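Local structure of ubiquitin-conjugating enzyme (Plasmodium falciparum 3D7, 2H2Y) at residues A[8-16]-A[42-50]. The protein probably acts as a ubiquitin-conjugating (E2) enzyme that passes ubiquitin on to other proteins, this chain being its conjugating domain. Numbering follows the deposited sequence.
Sequences VEKHIKTKY and IDVHPSNIR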
ATOM      1  N   VAL A   8      -8.709  -1.118 -13.340  1.00 61.74           N
ATOM      2  CA  VAL A   8      -8.592  -2.328 -14.159  1.00 63.47           C
ATOM      3  C   VAL A   8      -9.784  -3.291 -14.038  1.00 64.42           C
ATOM      4  O   VAL A   8     -10.484  -3.559 -15.016  1.00 65.04           O
ATOM      5  CB  VAL A   8      -7.274  -3.085 -13.825  1.00 63.93           C
ATOM      6  CG1 VAL A   8      -7.209  -3.399 -12.332  1.00 63.18           C
ATOM      7  CG2 VAL A   8      -7.168  -4.362 -14.662  1.00 65.46           C
ATOM      8  N   GLU A   9      -9.994  -3.827 -12.844  1.00 64.64           N
ATOM      9  CA  GLU A   9     -11.105  -4.738 -12.591  1.00 64.51           C
ATOM     10  C   GLU A   9     -11.719  -4.346 -11.248  1.00 64.62           C
ATOM     11  O   GLU A   9     -11.017  -3.925 -10.312  1.00 62.07           O
ATOM     12  CB  GLU A   9     -10.625  -6.189 -12.568  1.00 62.03           C
ATOM     13  CG  GLU A   9      -9.603  -6.471 -11.494  1.00 63.55           C
ATOM     14  CD  GLU A   9      -8.848  -7.747 -11.760  1.00 64.17           C
ATOM     15  OE1 GLU A   9      -8.488  -7.979 -12.934  1.00 66.05           O
ATOM     16  OE2 GLU A   9      -8.602  -8.512 -10.806  1.00 63.67           O
ATOM     17  N   LYS A  10     -13.034  -4.502 -11.160  1.00 64.28           N
ATOM     18  CA  LYS A  10     -13.759  -4.102  -9.975  1.00 62.66           C
ATOM     19  C   LYS A  10     -14.231  -5.145  -8.965  1.00 63.03           C
ATOM     20  O   LYS A  10     -14.986  -6.072  -9.280  1.00 63.38           O
ATOM     21  CB  LYS A  10     -14.959  -3.254 -10.397  1.00 61.49           C
ATOM     22  CG  LYS A  10     -14.596  -2.034 -11.229  1.00 60.79           C
ATOM     23  CD  LYS A  10     -14.218  -2.396 -12.653  1.00 59.92           C
ATOM     24  CE  LYS A  10     -13.880  -1.150 -13.450  1.00 60.72           C
ATOM     25  NZ  LYS A  10     -14.956  -0.124 -13.336  1.00 60.12           N
ATOM     26  N   HIS A  11     -13.749  -4.966  -7.740  1.00 61.75           N
ATOM     27  CA  HIS A  11     -14.138  -5.768  -6.596  1.00 57.94           C
ATOM     28  C   HIS A  11     -15.041  -4.729  -5.943  1.00 58.12           C
ATOM     29  O   HIS A  11     -15.668  -4.963  -4.913  1.00 58.04           O
ATOM     30  CB  HIS A  11     -12.953  -6.043  -5.671  1.00 55.21           C
ATOM     31  CG  HIS A  11     -12.128  -7.228  -6.058  1.00 52.32           C
ATOM     32  ND1 HIS A  11     -11.259  -7.218  -7.127  1.00 51.84           N
ATOM     33  CD2 HIS A  11     -12.013  -8.454  -5.492  1.00 51.81           C
ATOM     34  CE1 HIS A  11     -10.641  -8.383  -7.200  1.00 52.11           C
ATOM     35  NE2 HIS A  11     -11.080  -9.150  -6.218  1.00 52.62           N
ATOM     36  N   ILE A  12     -15.059  -3.554  -6.570  1.00 58.33           N
ATOM     37  CA  ILE A  12     -15.861  -2.421  -6.137  1.00 58.14           C
ATOM     38  C   ILE A  12     -17.321  -2.787  -6.330  1.00 58.61           C
ATOM     39  O   ILE A  12     -18.190  -2.340  -5.586  1.00 57.80           O
ATOM     40  CB  ILE A  12     -15.585  -1.183  -6.999  1.00 58.54           C
ATOM     41  CG1 ILE A  12     -14.083  -0.934  -7.098  1.00 59.42           C
ATOM     42  CG2 ILE A  12     -16.292   0.021  -6.410  1.00 57.99           C
ATOM     43  CD1 ILE A  12     -13.730   0.215  -8.009  1.00 60.78           C
ATOM     44  N   LYS A  13     -17.577  -3.595  -7.353  1.00 59.43           N
ATOM     45  CA  LYS A  13     -18.927  -4.037  -7.662  1.00 59.06           C
ATOM     46  C   LYS A  13     -19.461  -4.905  -6.530  1.00 57.52           C
ATOM     47  O   LYS A  13     -20.341  -4.489  -5.780  1.00 56.32           O
ATOM     48  CB  LYS A  13     -18.939  -4.831  -8.972  0.50 59.76           C
ATOM     49  N   THR A  14     -18.912  -6.110  -6.408  1.00 56.40           N
ATOM     50  CA  THR A  14     -19.339  -7.058  -5.380  1.00 56.44           C
ATOM     51  C   THR A  14     -19.807  -6.393  -4.089  1.00 57.39           C
ATOM     52  O   THR A  14     -19.144  -5.510  -3.548  1.00 57.31           O
ATOM     53  CB  THR A  14     -18.220  -8.096  -5.058  1.00 54.33           C
ATOM     54  OG1 THR A  14     -18.125  -8.277  -3.640  1.00 51.88           O
ATOM     55  CG2 THR A  14     -16.882  -7.647  -5.620  1.00 53.42           C
ATOM     56  N   LYS A  15     -20.973  -6.817  -3.614  1.00 58.71           N
ATOM     57  CA  LYS A  15     -21.543  -6.273  -2.393  1.00 59.69           C
ATOM     58  C   LYS A  15     -21.015  -7.053  -1.194  1.00 60.44           C
ATOM     59  O   LYS A  15     -21.271  -8.252  -1.066  1.00 60.84           O
ATOM     60  CB  LYS A  15     -23.072  -6.358  -2.441  1.00 59.35           C
ATOM     61  CG  LYS A  15     -23.756  -5.678  -1.266  1.00 61.46           C
ATOM     62  CD  LYS A  15     -25.273  -5.701  -1.378  1.00 62.68           C
ATOM     63  CE  LYS A  15     -25.912  -4.972  -0.196  1.00 63.57           C
ATOM     64  NZ  LYS A  15     -27.405  -4.997  -0.229  1.00 63.60           N
ATOM     65  N   TYR A  16     -20.271  -6.374  -0.326  1.00 59.00           N
ATOM     66  CA  TYR A  16     -19.718  -7.016   0.861  1.00 58.93           C
ATOM     67  C   TYR A  16     -20.549  -6.719   2.102  1.00 59.84           C
ATOM     68  O   TYR A  16     -20.949  -5.575   2.352  1.00 59.53           O
ATOM     69  CB  TYR A  16     -18.266  -6.575   1.103  1.00 57.98           C
ATOM     70  CG  TYR A  16     -17.266  -7.125   0.108  1.00 55.99           C
ATOM     71  CD1 TYR A  16     -16.569  -6.277  -0.747  1.00 53.97           C
ATOM     72  CD2 TYR A  16     -17.031  -8.498   0.010  1.00 54.55           C
ATOM     73  CE1 TYR A  16     -15.667  -6.777  -1.679  1.00 54.19           C
ATOM     74  CE2 TYR A  16     -16.131  -9.012  -0.921  1.00 54.78           C
ATOM     75  CZ  TYR A  16     -15.454  -8.146  -1.766  1.00 54.93           C
ATOM     76  OH  TYR A  16     -14.586  -8.640  -2.716  1.00 53.83           O
ATOM     77  N   ILE A  42      -2.168   0.825  -9.067  1.00 32.88           N
ATOM     78  CA  ILE A  42      -2.560  -0.317  -8.258  1.00 34.35           C
ATOM     79  C   ILE A  42      -3.168  -1.466  -9.042  1.00 36.13           C
ATOM     80  O   ILE A  42      -3.518  -1.330 -10.209  1.00 36.33           O
ATOM     81  CB  ILE A  42      -3.557   0.113  -7.163  1.00 31.73           C
ATOM     82  CG1 ILE A  42      -3.699  -0.996  -6.120  1.00 31.45           C
ATOM     83  CG2 ILE A  42      -4.901   0.428  -7.790  1.00 27.66           C
ATOM     84  CD1 ILE A  42      -4.547  -0.623  -4.929  1.00 34.43           C
ATOM     85  N   ASP A  43      -3.272  -2.612  -8.388  1.00 39.37           N
ATOM     86  CA  ASP A  43      -3.867  -3.778  -9.000  1.00 41.88           C
ATOM     87  C   ASP A  43      -4.078  -4.831  -7.942  1.00 42.21           C
ATOM     88  O   ASP A  43      -3.125  -5.264  -7.303  1.00 42.88           O
ATOM     89  CB  ASP A  43      -2.978  -4.333 -10.103  1.00 43.87           C
ATOM     90  CG  ASP A  43      -3.609  -5.518 -10.792  1.00 47.72           C
ATOM     91  OD1 ASP A  43      -4.847  -5.494 -10.987  1.00 47.38           O
ATOM     92  OD2 ASP A  43      -2.875  -6.468 -11.140  1.00 49.10           O
ATOM     93  N   VAL A  44      -5.326  -5.236  -7.738  1.00 44.22           N
ATOM     94  CA  VAL A  44      -5.606  -6.247  -6.736  1.00 45.88           C
ATOM     95  C   VAL A  44      -5.727  -7.612  -7.378  1.00 46.03           C
ATOM     96  O   VAL A  44      -6.035  -7.742  -8.564  1.00 46.58           O
ATOM     97  CB  VAL A  44      -6.899  -5.949  -5.935  1.00 45.13           C
ATOM     98  CG1 VAL A  44      -6.887  -4.515  -5.449  1.00 45.99           C
ATOM     99  CG2 VAL A  44      -8.118  -6.227  -6.777  1.00 47.09           C
ATOM    100  N   HIS A  45      -5.459  -8.628  -6.574  1.00 48.96           N
ATOM    101  CA  HIS A  45      -5.521 -10.004  -7.015  1.00 51.14           C
ATOM    102  C   HIS A  45      -6.950 -10.328  -7.433  1.00 52.04           C
ATOM    103  O   HIS A  45      -7.911  -9.963  -6.746  1.00 52.60           O
ATOM    104  CB  HIS A  45      -5.095 -10.917  -5.866  1.00 53.02           C
ATOM    105  CG  HIS A  45      -4.924 -12.349  -6.260  1.00 57.31           C
ATOM    106  ND1 HIS A  45      -5.862 -13.032  -7.003  1.00 58.94           N
ATOM    107  CD2 HIS A  45      -3.931 -13.231  -6.001  1.00 58.84           C
ATOM    108  CE1 HIS A  45      -5.453 -14.276  -7.186  1.00 60.53           C
ATOM    109  NE2 HIS A  45      -4.284 -14.423  -6.588  1.00 60.20           N
ATOM    110  N   PRO A  46      -7.117 -10.993  -8.582  1.00 52.77           N
ATOM    111  CA  PRO A  46      -8.476 -11.335  -9.017  1.00 52.87           C
ATOM    112  C   PRO A  46      -8.961 -12.507  -8.162  1.00 53.05           C
ATOM    113  O   PRO A  46      -8.238 -13.483  -7.982  1.00 53.12           O
ATOM    114  CB  PRO A  46      -8.281 -11.710 -10.483  1.00 53.22           C
ATOM    115  CG  PRO A  46      -6.891 -12.321 -10.481  1.00 52.62           C
ATOM    116  CD  PRO A  46      -6.114 -11.376  -9.594  1.00 52.58           C
ATOM    117  N   SER A  47     -10.167 -12.391  -7.619  1.00 53.47           N
ATOM    118  CA  SER A  47     -10.758 -13.427  -6.765  1.00 52.79           C
ATOM    119  C   SER A  47     -10.207 -13.395  -5.336  1.00 52.66           C
ATOM    120  O   SER A  47     -10.372 -14.355  -4.575  1.00 52.73           O
ATOM    121  CB  SER A  47     -10.532 -14.823  -7.353  1.00 51.87           C
ATOM    122  OG  SER A  47      -9.288 -15.358  -6.925  1.00 50.65           O
ATOM    123  N   ASN A  48      -9.548 -12.298  -4.977  1.00 50.49           N
ATOM    124  CA  ASN A  48      -8.998 -12.149  -3.632  1.00 49.35           C
ATOM    125  C   ASN A  48      -8.717 -10.675  -3.372  1.00 48.41           C
ATOM    126  O   ASN A  48      -7.633 -10.176  -3.698  1.00 49.59           O
ATOM    127  CB  ASN A  48      -7.704 -12.949  -3.484  1.00 48.28           C
ATOM    128  CG  ASN A  48      -7.227 -13.010  -2.049  1.00 48.25           C
ATOM    129  OD1 ASN A  48      -7.663 -12.220  -1.205  1.00 48.75           O
ATOM    130  ND2 ASN A  48      -6.320 -13.944  -1.761  1.00 47.45           N
ATOM    131  N   ILE A  49      -9.684  -9.983  -2.775  1.00 44.10           N
ATOM    132  CA  ILE A  49      -9.536  -8.556  -2.512  1.00 40.04           C
ATOM    133  C   ILE A  49      -8.520  -8.260  -1.411  1.00 39.81           C
ATOM    134  O   ILE A  49      -8.036  -7.133  -1.283  1.00 37.31           O
ATOM    135  CB  ILE A  49     -10.911  -7.916  -2.170  1.00 37.22           C
ATOM    136  CG1 ILE A  49     -10.844  -6.407  -2.383  1.00 35.88           C
ATOM    137  CG2 ILE A  49     -11.307  -8.228  -0.743  1.00 34.51           C
ATOM    138  CD1 ILE A  49     -12.184  -5.740  -2.333  1.00 33.38           C
ATOM    139  N   ARG A  50      -8.183  -9.291  -0.641  1.00 41.14           N
ATOM    140  CA  ARG A  50      -7.228  -9.176   0.458  1.00 41.25           C
ATOM    141  C   ARG A  50      -5.801  -8.886  -0.003  1.00 41.55           C
ATOM    142  O   ARG A  50      -4.992  -8.390   0.769  1.00 43.56           O
ATOM    143  CB  ARG A  50      -7.211 -10.466   1.284  1.00 43.01           C
ATOM    144  CG  ARG A  50      -8.551 -10.899   1.857  1.00 47.05           C
ATOM    145  CD  ARG A  50      -9.130  -9.841   2.770  1.00 51.46           C
ATOM    146  NE  ARG A  50     -10.320 -10.306   3.476  1.00 56.79           N
ATOM    147  CZ  ARG A  50     -10.299 -11.009   4.604  1.00 59.28           C
ATOM    148  NH1 ARG A  50      -9.141 -11.331   5.167  1.00 60.18           N
ATOM    149  NH2 ARG A  50     -11.438 -11.388   5.174  1.00 61.01           N
TER
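His11 is the plug of this contact: its imidazole sits in the mouth of the turn that follows strand 40-44. CG2 of Val44 meets the ND1 and CE1 end of the ring, 3.3 Å from ND1 of His11, and Ile49 meets the CB and CD2 end, both obliquely and from the same side of the ring plane. The isoleucine side chain slides past in the opposite direction, with CB of Ile49 3.5 Å from CD2 of His11. A chi1 of -85° sets the ring beside its own backbone N and brings its far edge to the turn, where the backbone N atoms of Ser47 and Asn48 lie near the ring plane. CE1 of His11 is 3.2 Å from the carbonyl O of His45, while NE2 approaches that same oxygen at too poor an angle for a hydrogen bond. The turn, His45 to Asn48, is type II and forms part of the connection from strand 40-44 to strand 51-57, its antiparallel neighbour in the sheet of the UBC fold; residues 8-16, an irregular run ahead of helix 21-34, are laid against this edge of the domain. Tyr16 extends the apolar patch beyond Ile49: with CG1 of Ile49 anti to the backbone N (chi1 -160°), CD1 of Ile49 comes 3.7 Å from CE1 of Tyr16, and the tyrosine hydroxyl lies at the edge of the His11 ring, in its plane. Toward Val8 the fit thins out and much of the surface is exposed. Here OE2 of Glu9 rests by the proline ring, 3.2 Å from CB of Pro46, and CG1 of Val8 meets OD1 of Asp43 at 3.4 Å, the two side chains crossing at about a right angle. OE1 of Glu9 stands 4.8 Å from OD1 of Asp43.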